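Stringent starvation protein A homolog (Haemophilus influenzae, PDB 3LYK) has a glutathione S-transferase-like fold and probably forms an equimolar complex with the RNA polymerase holoenzyme, though not with the core enzyme. Local coordinates at residues E36-L39 with Q40-P43; L84-Y88 with P89-A93; A124-Q127 with L128-L132; K177-K180 with A181-R185. One frame throughout, in Å; residues are numbered along the deposited sequence.

Interaction 1 of 4, residues E36-L39 with Q40-P43; sequences EVDL and QALP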
ATOM      1  N   GLU B  36       9.033  17.781 -14.832  1.00 23.79           N
ATOM      2  CA  GLU B  36       7.631  18.133 -14.754  1.00 25.18           C
ATOM      3  C   GLU B  36       6.881  17.404 -15.861  1.00 25.43           C
ATOM      4  O   GLU B  36       7.381  17.269 -16.958  1.00 25.55           O
ATOM      5  CB  GLU B  36       7.418  19.662 -14.883  1.00 26.05           C
ATOM      6  CG  GLU B  36       5.968  20.054 -14.695  1.00 26.33           C
ATOM      7  CD  GLU B  36       5.486  19.891 -13.242  1.00 30.09           C
ATOM      8  OE1 GLU B  36       6.335  19.781 -12.324  1.00 28.12           O
ATOM      9  OE2 GLU B  36       4.256  19.892 -13.011  1.00 32.42           O
ATOM     10  N   VAL B  37       5.691  16.909 -15.572  1.00 25.52           N
ATOM     11  CA  VAL B  37       4.936  16.219 -16.605  1.00 26.06           C
ATOM     12  C   VAL B  37       3.510  16.729 -16.598  1.00 26.19           C
ATOM     13  O   VAL B  37       2.897  16.952 -15.550  1.00 25.69           O
ATOM     14  CB  VAL B  37       4.931  14.647 -16.497  1.00 26.48           C
ATOM     15  CG1 VAL B  37       6.219  14.063 -15.913  1.00 25.53           C
ATOM     16  CG2 VAL B  37       3.729  14.134 -15.794  1.00 27.88           C
ATOM     17  N   ASP B  38       2.996  16.886 -17.805  1.00 26.32           N
ATOM     18  CA  ASP B  38       1.608  17.232 -18.060  1.00 25.95           C
ATOM     19  C   ASP B  38       0.849  15.924 -18.173  1.00 25.37           C
ATOM     20  O   ASP B  38       1.203  15.063 -18.976  1.00 24.84           O
ATOM     21  CB  ASP B  38       1.588  17.995 -19.386  1.00 26.80           C
ATOM     22  CG  ASP B  38       0.212  18.515 -19.763  1.00 28.29           C
ATOM     23  OD1 ASP B  38       0.086  19.741 -19.946  1.00 31.22           O
ATOM     24  OD2 ASP B  38      -0.723  17.717 -19.905  1.00 30.33           O
ATOM     25  N   LEU B  39      -0.189  15.766 -17.371  1.00 25.09           N
ATOM     26  CA  LEU B  39      -0.972  14.521 -17.347  1.00 26.60           C
ATOM     27  C   LEU B  39      -1.652  14.127 -18.663  1.00 26.99           C
ATOM     28  O   LEU B  39      -1.866  12.950 -18.896  1.00 27.36           O
ATOM     29  CB  LEU B  39      -1.955  14.496 -16.155  1.00 27.06           C
ATOM     30  CG  LEU B  39      -1.168  14.710 -14.832  1.00 28.54           C
ATOM     31  CD1 LEU B  39      -2.052  15.139 -13.656  1.00 34.60           C
ATOM     32  CD2 LEU B  39      -0.363  13.488 -14.456  1.00 26.63           C
ATOM     33  N   GLN B  40      -1.959  15.088 -19.535  0.50 27.12           N
ATOM     34  CA  GLN B  40      -2.581  14.754 -20.838  0.50 26.71           C
ATOM     35  C   GLN B  40      -1.553  14.453 -21.913  0.50 25.83           C
ATOM     36  O   GLN B  40      -1.890  13.933 -22.960  0.50 26.63           O
ATOM     37  CB  GLN B  40      -3.455  15.906 -21.319  0.50 26.94           C
ATOM     38  CG  GLN B  40      -4.233  16.553 -20.206  0.50 28.99           C
ATOM     39  CD  GLN B  40      -5.000  15.544 -19.411  0.50 30.97           C
ATOM     40  OE1 GLN B  40      -5.125  15.662 -18.190  0.50 34.72           O
ATOM     41  NE2 GLN B  40      -5.508  14.519 -20.092  0.50 33.35           N
ATOM     42  N   ALA B  41      -0.303  14.794 -21.644  1.00 25.35           N
ATOM     43  CA  ALA B  41       0.781  14.748 -22.653  1.00 24.40           C
ATOM     44  C   ALA B  41       2.084  14.193 -22.060  1.00 23.76           C
ATOM     45  O   ALA B  41       3.099  14.894 -21.955  1.00 22.17           O
ATOM     46  CB  ALA B  41       1.020  16.137 -23.296  1.00 23.08           C
ATOM     47  N   LEU B  42       2.044  12.905 -21.703  1.00 24.10           N
ATOM     48  CA  LEU B  42       3.122  12.278 -20.931  1.00 23.73           C
ATOM     49  C   LEU B  42       4.341  12.182 -21.793  1.00 22.77           C
ATOM     50  O   LEU B  42       4.205  11.939 -22.965  1.00 22.98           O
ATOM     51  CB  LEU B  42       2.687  10.854 -20.480  1.00 23.82           C
ATOM     52  CG  LEU B  42       1.445  10.864 -19.590  1.00 26.20           C
ATOM     53  CD1 LEU B  42       0.913   9.417 -19.345  1.00 31.53           C
ATOM     54  CD2 LEU B  42       1.739  11.587 -18.269  1.00 23.58           C
ATOM     55  N   PRO B  43       5.539  12.378 -21.223  1.00 23.00           N
ATOM     56  CA  PRO B  43       6.724  12.229 -22.063  1.00 23.37           C
ATOM     57  C   PRO B  43       7.018  10.761 -22.394  1.00 24.79           C
ATOM     58  O   PRO B  43       6.729   9.859 -21.551  1.00 23.49           O
ATOM     59  CB  PRO B  43       7.853  12.852 -21.223  1.00 24.10           C
ATOM     60  CG  PRO B  43       7.406  12.670 -19.783  1.00 22.67           C
ATOM     61  CD  PRO B  43       5.862  12.643 -19.808  1.00 22.86           C
TER
HETATM   62  O   HOH W   1       4.553  16.214 -19.935  1.00 23.20           O
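Asp-38 and Ala-41 close a type I beta turn, in which the amide N of Ala-41 reaches the carbonyl O of Asp-38 at 3.1 Å. The donor stands well above the plane of that carbonyl. A second bond comes from the side chain of Asp-38: with CG anti to the backbone N (chi1 -176°), the carboxylate swings forward over the turn and OD2 takes the amide N of Gln-40 at 2.9 Å. This is the Asx-turn kind of closure, a carboxylate oxygen gripping the amide two residues on.

The apolar packing, against the buried Val-37, lies at the other end of the segment, on the inner side of the loop. There Val-37 sets its CB 4.0 Å from CD of Pro-43, the two side chains crossing at about a right angle, while its CG2 branch meets CD2 of Leu-42 at 4.1 Å. Val-55 and the backbone of Ser-11 hold Val-37 from the protein side. At the tip the backbone is held by its two bonds, and the looser part is the exposed side chains of Leu-39 and Gln-40, the latter modelled in two conformers. Between the two arms a water accepts from N of Asp-38 at 2.7 Å and donates to O of Ala-41 at 2.8 Å, bridging where the backbones do not join closely. Strand 30-36 thus passes through this turn to Pro-43, the N-cap residue of helix 44-49, in the thioredoxin-like N-terminal domain. The contact is held by polar bonds at its exposed tip and by apolar packing at its base.

Interaction 2 of 4, residues L84-Y88 with P89-A93; sequences LMQVY and PVSRA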
ATOM      1  N   LEU B  84      11.558   9.031   9.483  1.00 20.23           N
ATOM      2  CA  LEU B  84      10.175   9.462   9.287  1.00 19.53           C
ATOM      3  C   LEU B  84       9.166   8.374   9.710  1.00 19.99           C
ATOM      4  O   LEU B  84       7.947   8.523   9.551  1.00 18.97           O
ATOM      5  CB  LEU B  84       9.980   9.883   7.819  1.00 18.54           C
ATOM      6  CG  LEU B  84      10.898  11.029   7.344  1.00 18.93           C
ATOM      7  CD1 LEU B  84      10.611  11.392   5.882  1.00 19.19           C
ATOM      8  CD2 LEU B  84      10.645  12.274   8.225  1.00 17.99           C
HETATM    9  N   MSE B  85       9.680   7.266  10.236  1.00 20.70           N
HETATM   10  CA  MSE B  85       8.818   6.215  10.875  1.00 22.67           C
HETATM   11  C   MSE B  85       9.448   5.824  12.173  1.00 22.75           C
HETATM   12  O   MSE B  85      10.645   6.006  12.363  1.00 21.87           O
HETATM   13  CB  MSE B  85       8.826   4.988   9.990  1.00 22.16           C
HETATM   14  CG  MSE B  85       8.282   5.327   8.674  1.00 27.78           C
HETATM   15 SE   MSE B  85       6.425   4.799   8.656  1.00 47.56          SE
HETATM   16  CE  MSE B  85       7.182   3.308   7.711  1.00 19.54           C
ATOM     17  N   GLN B  86       8.678   5.248  13.068  1.00 23.99           N
ATOM     18  CA  GLN B  86       9.317   4.787  14.293  1.00 25.45           C
ATOM     19  C   GLN B  86       9.980   3.483  14.044  1.00 23.72           C
ATOM     20  O   GLN B  86       9.959   2.944  12.947  1.00 22.95           O
ATOM     21  CB  GLN B  86       8.296   4.627  15.382  1.00 26.97           C
ATOM     22  CG  GLN B  86       7.305   5.719  15.303  1.00 32.50           C
ATOM     23  CD  GLN B  86       6.721   6.026  16.627  1.00 39.60           C
ATOM     24  OE1 GLN B  86       7.289   5.697  17.668  1.00 42.08           O
ATOM     25  NE2 GLN B  86       5.577   6.662  16.613  1.00 43.53           N
ATOM     26  N   VAL B  87      10.562   2.987  15.102  1.00 25.02           N
ATOM     27  CA  VAL B  87      11.460   1.852  15.080  1.00 26.42           C
ATOM     28  C   VAL B  87      10.651   0.555  15.314  1.00 25.32           C
ATOM     29  O   VAL B  87      10.931  -0.496  14.724  1.00 25.91           O
ATOM     30  CB  VAL B  87      12.513   2.112  16.223  1.00 27.87           C
ATOM     31  CG1 VAL B  87      13.497   0.972  16.393  1.00 28.47           C
ATOM     32  CG2 VAL B  87      13.291   3.456  15.908  1.00 30.32           C
ATOM     33  N   TYR B  88       9.634   0.655  16.153  1.00 24.34           N
ATOM     34  CA  TYR B  88       8.977  -0.516  16.726  1.00 23.68           C
ATOM     35  C   TYR B  88       7.753  -0.983  15.921  1.00 21.97           C
ATOM     36  O   TYR B  88       7.026  -0.177  15.377  1.00 20.96           O
ATOM     37  CB  TYR B  88       8.663  -0.247  18.217  1.00 24.23           C
ATOM     38  CG  TYR B  88       9.944  -0.148  19.007  1.00 26.03           C
ATOM     39  CD1 TYR B  88      10.651  -1.297  19.353  1.00 27.91           C
ATOM     40  CD2 TYR B  88      10.500   1.099  19.345  1.00 30.96           C
ATOM     41  CE1 TYR B  88      11.877  -1.234  20.027  1.00 32.01           C
ATOM     42  CE2 TYR B  88      11.734   1.188  20.050  1.00 33.67           C
ATOM     43  CZ  TYR B  88      12.415   0.014  20.386  1.00 35.38           C
ATOM     44  OH  TYR B  88      13.607   0.076  21.086  1.00 37.38           O
ATOM     45  N   PRO B  89       7.532  -2.305  15.833  1.00 21.29           N
ATOM     46  CA  PRO B  89       6.525  -2.735  14.843  1.00 20.21           C
ATOM     47  C   PRO B  89       5.096  -2.291  15.098  1.00 18.82           C
ATOM     48  O   PRO B  89       4.388  -2.094  14.132  1.00 18.14           O
ATOM     49  CB  PRO B  89       6.596  -4.273  14.864  1.00 19.80           C
ATOM     50  CG  PRO B  89       7.512  -4.627  16.023  1.00 21.51           C
ATOM     51  CD  PRO B  89       8.305  -3.426  16.406  1.00 20.73           C
ATOM     52  N   VAL B  90       4.657  -2.161  16.354  1.00 19.46           N
ATOM     53  CA  VAL B  90       3.259  -1.738  16.590  1.00 19.97           C
ATOM     54  C   VAL B  90       3.035  -0.257  16.130  1.00 20.38           C
ATOM     55  O   VAL B  90       2.033   0.055  15.471  1.00 22.25           O
ATOM     56  CB  VAL B  90       2.827  -1.915  18.077  1.00 20.26           C
ATOM     57  CG1 VAL B  90       1.435  -1.208  18.347  1.00 20.06           C
ATOM     58  CG2 VAL B  90       2.772  -3.466  18.480  1.00 20.70           C
ATOM     59  N   SER B  91       3.948   0.642  16.482  1.00 21.17           N
ATOM     60  CA  SER B  91       3.866   2.058  16.031  1.00 22.94           C
ATOM     61  C   SER B  91       3.876   2.151  14.537  1.00 21.00           C
ATOM     62  O   SER B  91       3.153   2.979  13.965  1.00 21.38           O
ATOM     63  CB  SER B  91       5.100   2.844  16.471  1.00 23.01           C
ATOM     64  OG  SER B  91       5.122   2.880  17.859  1.00 32.94           O
ATOM     65  N   ARG B  92       4.754   1.355  13.910  1.00 19.92           N
ATOM     66  CA  ARG B  92       4.840   1.360  12.443  1.00 19.11           C
ATOM     67  C   ARG B  92       3.524   0.931  11.808  1.00 19.47           C
ATOM     68  O   ARG B  92       3.061   1.540  10.826  1.00 17.92           O
ATOM     69  CB  ARG B  92       6.025   0.531  11.957  1.00 18.88           C
ATOM     70  CG  ARG B  92       7.370   1.113  12.468  1.00 17.96           C
ATOM     71  CD  ARG B  92       8.529   0.134  12.222  1.00 15.50           C
ATOM     72  NE  ARG B  92       8.644  -0.291  10.830  1.00 18.18           N
ATOM     73  CZ  ARG B  92       9.355   0.350   9.898  1.00 21.83           C
ATOM     74  NH1 ARG B  92       9.966   1.499  10.188  1.00 18.68           N
ATOM     75  NH2 ARG B  92       9.433  -0.146   8.665  1.00 19.77           N
ATOM     76  N   ALA B  93       2.881  -0.093  12.403  1.00 18.94           N
ATOM     77  CA  ALA B  93       1.611  -0.582  11.853  1.00 18.99           C
ATOM     78  C   ALA B  93       0.509   0.468  12.058  1.00 18.80           C
ATOM     79  O   ALA B  93      -0.289   0.704  11.176  1.00 18.92           O
ATOM     80  CB  ALA B  93       1.190  -1.920  12.532  1.00 18.02           C
TER
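Arg-92 reaches back from the first turn of its helix to the loop before it, and its NH1 meets the carbonyl O of Gln-86 at 3.1 Å. The bond is nearly straight, with an N-H...O angle of 171°, and the oxygen lies in the guanidinium plane, at the edge of the group. A bend at chi3 (54°) turns the guanidinium toward this carbonyl. Selenomethionine Met-85 crosses the arginine at about a right angle: its CB comes within 3.7 Å of NH1, and its CE lies over one guanidinium face. NE of the same arginine forms a salt bridge with Glu-77 of the second subunit, so one flat group ties the loop to the dimer partner.

Next to Met-85 along the loop, Gln-86 runs along Ser-91, its CD 3.6 Å from CB of the serine. Tyr-88, at the N-cap position, gives its carbonyl O to N of Arg-92 at 3.1 Å, which starts the helical bonding. Its CB touches CD of Pro-89 at 3.7 Å; that proline, in the first turn, has no N-H to donate. The tyrosine ring projects outward, with Pro-89 CD at its edge and Val-87 CG1 over one face.

The contact joins the linker between the two domains of the glutathione S-transferase fold to the start of the long helix 89-115. Met-85 also packs on Glu-73 and Asp-76 of helix 68-78, on Leu-152 of helix 152-165 and on Met-99 of helix 89-115, while Val-90 and Ala-93 rest on Tyr-74 of the second subunit.

Interaction 3 of 4, residues A124-Q127 with L128-L132; sequences ALKQ and LKEEL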
ATOM      1  N   ALA B 124     -18.162  18.911  -0.677  1.00 43.87           N
ATOM      2  CA  ALA B 124     -16.874  18.294  -0.311  1.00 42.57           C
ATOM      3  C   ALA B 124     -16.092  19.153   0.688  1.00 42.57           C
ATOM      4  O   ALA B 124     -15.638  18.652   1.726  1.00 42.15           O
ATOM      5  CB  ALA B 124     -16.066  18.012  -1.544  1.00 41.73           C
ATOM      6  N   LEU B 125     -15.979  20.454   0.414  1.00 42.63           N
ATOM      7  CA  LEU B 125     -15.315  21.377   1.340  1.00 43.29           C
ATOM      8  C   LEU B 125     -15.918  21.409   2.743  1.00 43.85           C
ATOM      9  O   LEU B 125     -15.184  21.388   3.745  1.00 43.29           O
ATOM     10  CB  LEU B 125     -15.246  22.793   0.776  1.00 43.51           C
ATOM     11  CG  LEU B 125     -14.405  23.013  -0.488  1.00 43.92           C
ATOM     12  CD1 LEU B 125     -14.507  24.463  -0.968  1.00 44.33           C
ATOM     13  CD2 LEU B 125     -12.934  22.619  -0.258  1.00 46.00           C
ATOM     14  N   LYS B 126     -17.245  21.450   2.830  1.00 44.44           N
ATOM     15  CA  LYS B 126     -17.884  21.459   4.144  1.00 45.31           C
ATOM     16  C   LYS B 126     -17.631  20.152   4.884  1.00 44.58           C
ATOM     17  O   LYS B 126     -17.368  20.155   6.094  1.00 44.83           O
ATOM     18  CB  LYS B 126     -19.393  21.718   4.039  1.00 46.21           C
ATOM     19  CG  LYS B 126     -20.058  22.015   5.409  1.00 49.65           C
ATOM     20  CD  LYS B 126     -21.235  22.995   5.265  1.00 55.89           C
ATOM     21  CE  LYS B 126     -22.466  22.318   4.624  1.00 57.39           C
ATOM     22  NZ  LYS B 126     -23.280  21.673   5.686  1.00 58.92           N
ATOM     23  N   GLN B 127     -17.706  19.042   4.157  1.00 44.15           N
ATOM     24  CA  GLN B 127     -17.455  17.741   4.748  1.00 44.14           C
ATOM     25  C   GLN B 127     -16.013  17.617   5.287  1.00 43.39           C
ATOM     26  O   GLN B 127     -15.810  17.174   6.420  1.00 42.63           O
ATOM     27  CB  GLN B 127     -17.780  16.619   3.749  1.00 44.83           C
ATOM     28  CG  GLN B 127     -18.085  15.261   4.440  1.00 47.17           C
ATOM     29  CD  GLN B 127     -17.686  14.038   3.588  1.00 50.32           C
ATOM     30  OE1 GLN B 127     -18.016  13.953   2.409  1.00 52.85           O
ATOM     31  NE2 GLN B 127     -16.977  13.091   4.198  1.00 49.48           N
ATOM     32  N   LEU B 128     -15.021  18.013   4.484  1.00 43.37           N
ATOM     33  CA  LEU B 128     -13.605  17.957   4.932  1.00 43.78           C
ATOM     34  C   LEU B 128     -13.346  18.858   6.119  1.00 43.70           C
ATOM     35  O   LEU B 128     -12.675  18.476   7.075  1.00 42.95           O
ATOM     36  CB  LEU B 128     -12.648  18.312   3.794  1.00 43.37           C
ATOM     37  CG  LEU B 128     -12.294  17.132   2.898  1.00 43.51           C
ATOM     38  CD1 LEU B 128     -11.515  17.607   1.701  1.00 41.65           C
ATOM     39  CD2 LEU B 128     -11.521  16.044   3.667  1.00 42.29           C
ATOM     40  N   LYS B 129     -13.911  20.060   6.042  1.00 45.17           N
ATOM     41  CA  LYS B 129     -13.879  21.023   7.135  1.00 46.64           C
ATOM     42  C   LYS B 129     -14.450  20.458   8.449  1.00 47.11           C
ATOM     43  O   LYS B 129     -13.788  20.523   9.496  1.00 46.29           O
ATOM     44  CB  LYS B 129     -14.610  22.305   6.718  1.00 46.93           C
ATOM     45  CG  LYS B 129     -14.347  23.492   7.614  1.00 47.57           C
ATOM     46  CD  LYS B 129     -14.854  24.765   6.995  1.00 47.26           C
ATOM     47  CE  LYS B 129     -14.322  25.927   7.779  1.00 49.81           C
ATOM     48  NZ  LYS B 129     -14.664  27.188   7.079  1.00 51.77           N
ATOM     49  N   GLU B 130     -15.653  19.887   8.396  1.00 48.45           N
ATOM     50  CA  GLU B 130     -16.246  19.292   9.600  1.00 50.41           C
ATOM     51  C   GLU B 130     -15.342  18.183  10.165  1.00 50.58           C
ATOM     52  O   GLU B 130     -15.005  18.188  11.358  1.00 50.55           O
ATOM     53  CB  GLU B 130     -17.628  18.718   9.320  1.00 51.22           C
ATOM     54  CG  GLU B 130     -18.744  19.738   9.141  1.00 56.21           C
ATOM     55  CD  GLU B 130     -20.091  19.077   8.786  1.00 62.23           C
ATOM     56  OE1 GLU B 130     -21.054  19.216   9.583  1.00 63.29           O
ATOM     57  OE2 GLU B 130     -20.178  18.409   7.716  1.00 64.23           O
ATOM     58  N   GLU B 131     -14.936  17.255   9.296  1.00 50.45           N
ATOM     59  CA  GLU B 131     -14.087  16.133   9.708  1.00 50.57           C
ATOM     60  C   GLU B 131     -12.762  16.535  10.345  1.00 49.80           C
ATOM     61  O   GLU B 131     -12.379  15.994  11.383  1.00 49.81           O
ATOM     62  CB  GLU B 131     -13.860  15.180   8.546  1.00 50.77           C
ATOM     63  CG  GLU B 131     -14.827  14.010   8.577  1.00 54.48           C
ATOM     64  CD  GLU B 131     -15.190  13.493   7.200  1.00 58.74           C
ATOM     65  OE1 GLU B 131     -14.532  13.874   6.192  1.00 60.31           O
ATOM     66  OE2 GLU B 131     -16.150  12.696   7.130  1.00 61.00           O
ATOM     67  N   LEU B 132     -12.062  17.485   9.731  1.00 48.83           N
ATOM     68  CA  LEU B 132     -10.820  17.966  10.311  1.00 48.26           C
ATOM     69  C   LEU B 132     -11.032  18.671  11.665  1.00 48.24           C
ATOM     70  O   LEU B 132     -10.283  18.436  12.621  1.00 47.38           O
ATOM     71  CB  LEU B 132     -10.051  18.830   9.307  1.00 48.08           C
ATOM     72  CG  LEU B 132      -9.342  17.966   8.246  1.00 47.89           C
ATOM     73  CD1 LEU B 132      -9.175  18.706   6.960  1.00 47.20           C
ATOM     74  CD2 LEU B 132      -7.997  17.440   8.755  1.00 46.62           C
TER
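Gln-127 and Glu-131 run alongside each other in the same direction, one helical turn apart. NE2 of the glutamine donates to OE2 of the glutamate at 3.1 Å, meeting it on the syn side, 23° out of the carboxylate plane. The acceptor lies close to the amide plane of Gln-127, but the amide and carboxylate planes stand 82° apart. A second, weak bond runs from NE2 to OE1 at 3.3 Å, so the amide nitrogen faces both carboxylate oxygens. With CG anti to the backbone N (chi1 -157°) and a bend at chi2, the glutamine brings its amide forward to this place, and a bend at chi2 of Glu-131 meets it.

Beneath the pair, the backbone of both residues is joined by the bond from N of Glu-131 to O of Gln-127 at 3.0 Å. The same i to i+4 bonding runs along the neighbouring residues, with N of Leu-128 to O of Ala-124 at 2.9 Å. These residues form the middle and latter part of helix 118-134, in the all-helical C-terminal domain of the glutathione S-transferase fold. On the outer side, CG of Glu-130 lies 3.4 Å from O of Lys-126; NZ of Lys-126 is 4.9 Å from OE2 of Glu-130, where the opposite charges may attract weakly, though they are not in contact.

Further out, the helix sets its apolar side into the domain. Leu-128 packs on Leu-164 of helix 152-165 and on Thr-109 of helix 89-115, and Leu-125 on Ala-113. At the flank Lys-129, extended beyond CG, sends its NZ to the carbonyl O of Glu-170.

Interaction 4 of 4, residues K177-K180 with A181-R185; sequences KAIK and AYMER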
ATOM      1  N   LYS B 177      -8.036  26.251  16.786  1.00 40.90           N
ATOM      2  CA  LYS B 177      -6.719  26.639  17.318  1.00 40.20           C
ATOM      3  C   LYS B 177      -5.628  25.565  17.136  1.00 38.44           C
ATOM      4  O   LYS B 177      -4.491  25.872  16.739  1.00 37.17           O
ATOM      5  CB  LYS B 177      -6.803  27.048  18.796  1.00 40.80           C
ATOM      6  CG  LYS B 177      -6.832  28.560  19.007  1.00 45.53           C
ATOM      7  CD  LYS B 177      -7.658  28.923  20.248  1.00 52.35           C
ATOM      8  CE  LYS B 177      -8.745  29.960  19.911  1.00 55.79           C
ATOM      9  NZ  LYS B 177      -9.504  30.376  21.132  1.00 58.12           N
ATOM     10  N   ALA B 178      -5.973  24.318  17.462  1.00 36.56           N
ATOM     11  CA  ALA B 178      -5.073  23.182  17.264  1.00 34.52           C
ATOM     12  C   ALA B 178      -4.727  22.944  15.771  1.00 33.04           C
ATOM     13  O   ALA B 178      -3.581  22.680  15.450  1.00 32.52           O
ATOM     14  CB  ALA B 178      -5.652  21.917  17.913  1.00 34.61           C
ATOM     15  N   ILE B 179      -5.700  23.067  14.874  1.00 32.08           N
ATOM     16  CA  ILE B 179      -5.454  22.890  13.429  1.00 32.16           C
ATOM     17  C   ILE B 179      -4.518  23.986  12.838  1.00 31.77           C
ATOM     18  O   ILE B 179      -3.587  23.681  12.077  1.00 30.74           O
ATOM     19  CB  ILE B 179      -6.758  22.813  12.600  1.00 32.16           C
ATOM     20  CG1 ILE B 179      -7.752  21.807  13.172  1.00 35.38           C
ATOM     21  CG2 ILE B 179      -6.457  22.385  11.178  1.00 33.25           C
ATOM     22  CD1 ILE B 179      -7.259  20.306  13.161  1.00 38.48           C
ATOM     23  N   LYS B 180      -4.748  25.241  13.226  1.00 29.36           N
ATOM     24  CA  LYS B 180      -3.872  26.348  12.807  1.00 28.70           C
ATOM     25  C   LYS B 180      -2.485  26.183  13.353  1.00 27.12           C
ATOM     26  O   LYS B 180      -1.512  26.451  12.657  1.00 26.65           O
ATOM     27  CB  LYS B 180      -4.436  27.696  13.288  1.00 28.56           C
ATOM     28  CG  LYS B 180      -5.659  28.154  12.528  1.00 31.68           C
ATOM     29  CD  LYS B 180      -6.380  29.251  13.336  1.00 39.90           C
ATOM     30  CE  LYS B 180      -7.393  30.011  12.494  1.00 43.63           C
ATOM     31  NZ  LYS B 180      -8.158  30.946  13.380  1.00 46.99           N
ATOM     32  N   ALA B 181      -2.385  25.762  14.611  1.00 25.98           N
ATOM     33  CA  ALA B 181      -1.071  25.499  15.202  1.00 25.72           C
ATOM     34  C   ALA B 181      -0.327  24.373  14.416  1.00 25.35           C
ATOM     35  O   ALA B 181       0.863  24.499  14.108  1.00 25.51           O
ATOM     36  CB  ALA B 181      -1.189  25.181  16.736  1.00 25.85           C
ATOM     37  N   TYR B 182      -1.026  23.294  14.075  1.00 24.29           N
ATOM     38  CA  TYR B 182      -0.398  22.193  13.309  1.00 23.57           C
ATOM     39  C   TYR B 182       0.085  22.682  11.936  1.00 23.05           C
ATOM     40  O   TYR B 182       1.197  22.381  11.506  1.00 21.40           O
ATOM     41  CB  TYR B 182      -1.408  21.030  13.143  1.00 23.68           C
ATOM     42  CG  TYR B 182      -0.892  19.884  12.311  1.00 23.60           C
ATOM     43  CD1 TYR B 182       0.074  19.004  12.833  1.00 21.25           C
ATOM     44  CD2 TYR B 182      -1.343  19.699  10.987  1.00 22.61           C
ATOM     45  CE1 TYR B 182       0.558  17.930  12.056  1.00 23.17           C
ATOM     46  CE2 TYR B 182      -0.879  18.632  10.204  1.00 24.52           C
ATOM     47  CZ  TYR B 182       0.071  17.751  10.743  1.00 24.14           C
ATOM     48  OH  TYR B 182       0.536  16.732   9.960  1.00 23.06           O
HETATM   49  N   MSE B 183      -0.760  23.449  11.259  1.00 22.60           N
HETATM   50  CA  MSE B 183      -0.399  24.017   9.978  1.00 24.12           C
HETATM   51  C   MSE B 183       0.874  24.801  10.011  1.00 23.95           C
HETATM   52  O   MSE B 183       1.725  24.602   9.143  1.00 24.12           O
HETATM   53  CB  MSE B 183      -1.546  24.843   9.397  1.00 24.98           C
HETATM   54  CG  MSE B 183      -2.595  23.930   8.771  1.00 29.36           C
HETATM   55 SE   MSE B 183      -4.229  24.873   8.215  1.00 42.68          SE
HETATM   56  CE  MSE B 183      -3.740  25.466   6.483  1.00 39.08           C
ATOM     57  N   GLU B 184       1.029  25.685  11.006  1.00 24.04           N
ATOM     58  CA  GLU B 184       2.268  26.438  11.113  1.00 24.95           C
ATOM     59  C   GLU B 184       3.449  25.480  11.332  1.00 24.62           C
ATOM     60  O   GLU B 184       4.525  25.645  10.773  1.00 24.35           O
ATOM     61  CB  GLU B 184       2.174  27.469  12.251  1.00 24.64           C
ATOM     62  CG  GLU B 184       3.405  28.392  12.368  1.00 28.12           C
ATOM     63  CD  GLU B 184       4.584  27.797  13.183  1.00 31.63           C
ATOM     64  OE1 GLU B 184       4.382  26.871  14.021  1.00 32.57           O
ATOM     65  OE2 GLU B 184       5.728  28.276  12.976  1.00 30.85           O
ATOM     66  N   ARG B 185       3.236  24.472  12.164  1.00 24.96           N
ATOM     67  CA  ARG B 185       4.314  23.540  12.527  1.00 24.79           C
ATOM     68  C   ARG B 185       4.817  22.803  11.287  1.00 23.29           C
ATOM     69  O   ARG B 185       6.022  22.649  11.083  1.00 23.58           O
ATOM     70  CB  ARG B 185       3.745  22.554  13.533  1.00 25.24           C
ATOM     71  CG  ARG B 185       4.725  21.738  14.272  1.00 27.22           C
ATOM     72  CD  ARG B 185       3.905  20.988  15.370  1.00 30.00           C
ATOM     73  NE  ARG B 185       3.406  21.918  16.366  1.00 29.38           N
ATOM     74  CZ  ARG B 185       2.158  21.983  16.820  1.00 30.11           C
ATOM     75  NH1 ARG B 185       1.212  21.133  16.440  1.00 24.54           N
ATOM     76  NH2 ARG B 185       1.871  22.911  17.707  1.00 33.02           N
TER
HETATM   77  O   HOH W   2      -1.727  21.550  17.090  1.00 36.22           O
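Four successive i to i+4 backbone bonds join residues 177-180 to 181-184, each amide tilted by roughly 25° from the carbonyl plane it meets, as in a regular alpha helix. The side chains lie close along this backbone. CB of Ala-181 comes within 3.4 Å of O of Lys-177, and selenomethionine Met-183 sets its CG 3.5 Å from O of Ile-179. The side chains of Met-183 and Ile-179 touch more loosely, SE of the first lying 4.5 Å from CG2 of the second.

A water spans two turns, from Ala-178 to Arg-185. The carbonyl O of Ala-178, which already accepts from N of Tyr-182, also receives a bond from this water at 2.7 Å; the same water accepts from NH1 of Arg-185 at 3.0 Å and lies in its guanidinium plane. One face of that guanidinium has O of Ala-181 over its centre, and NH1 also bonds to O of Pro-143. Tyr-182, with CG anti to the backbone N (chi1 177°), is directed away from the preceding turn.

Its OH is hydrogen-bonded to OD1 of Asp-154, and its ring meets that of Phe-139 with the planes at about 40°. Helix 176-187 thereby lies against helix 152-165, through Val-157 and Leu-161 against Tyr-182 and through Leu-161 and Lys-165 beside Met-183, while Ala-178 and Ile-179 rest on Phe-139 in the loop after helix 118-134.

Overall arrangement
Interaction 1 belongs to the thioredoxin-like N-terminal domain, at the surface; interaction 2 opens the helical C-terminal domain, also at the surface, on the opposite side of the chain's centre from interaction 1, with their centres about 36 Å apart. Interactions 3 and 4 are partly buried and lie in that helical domain, where both pack on helix 152-165; they touch through O of Leu-132 and CD1 of Ile-179. Their chemistry follows their place: a turn gripped by a carboxylate and a water in interaction 1, an arginine shared with the second subunit in interaction 2, and regular helical bonding under an amide-carboxylate pair or a water bridge in the other two.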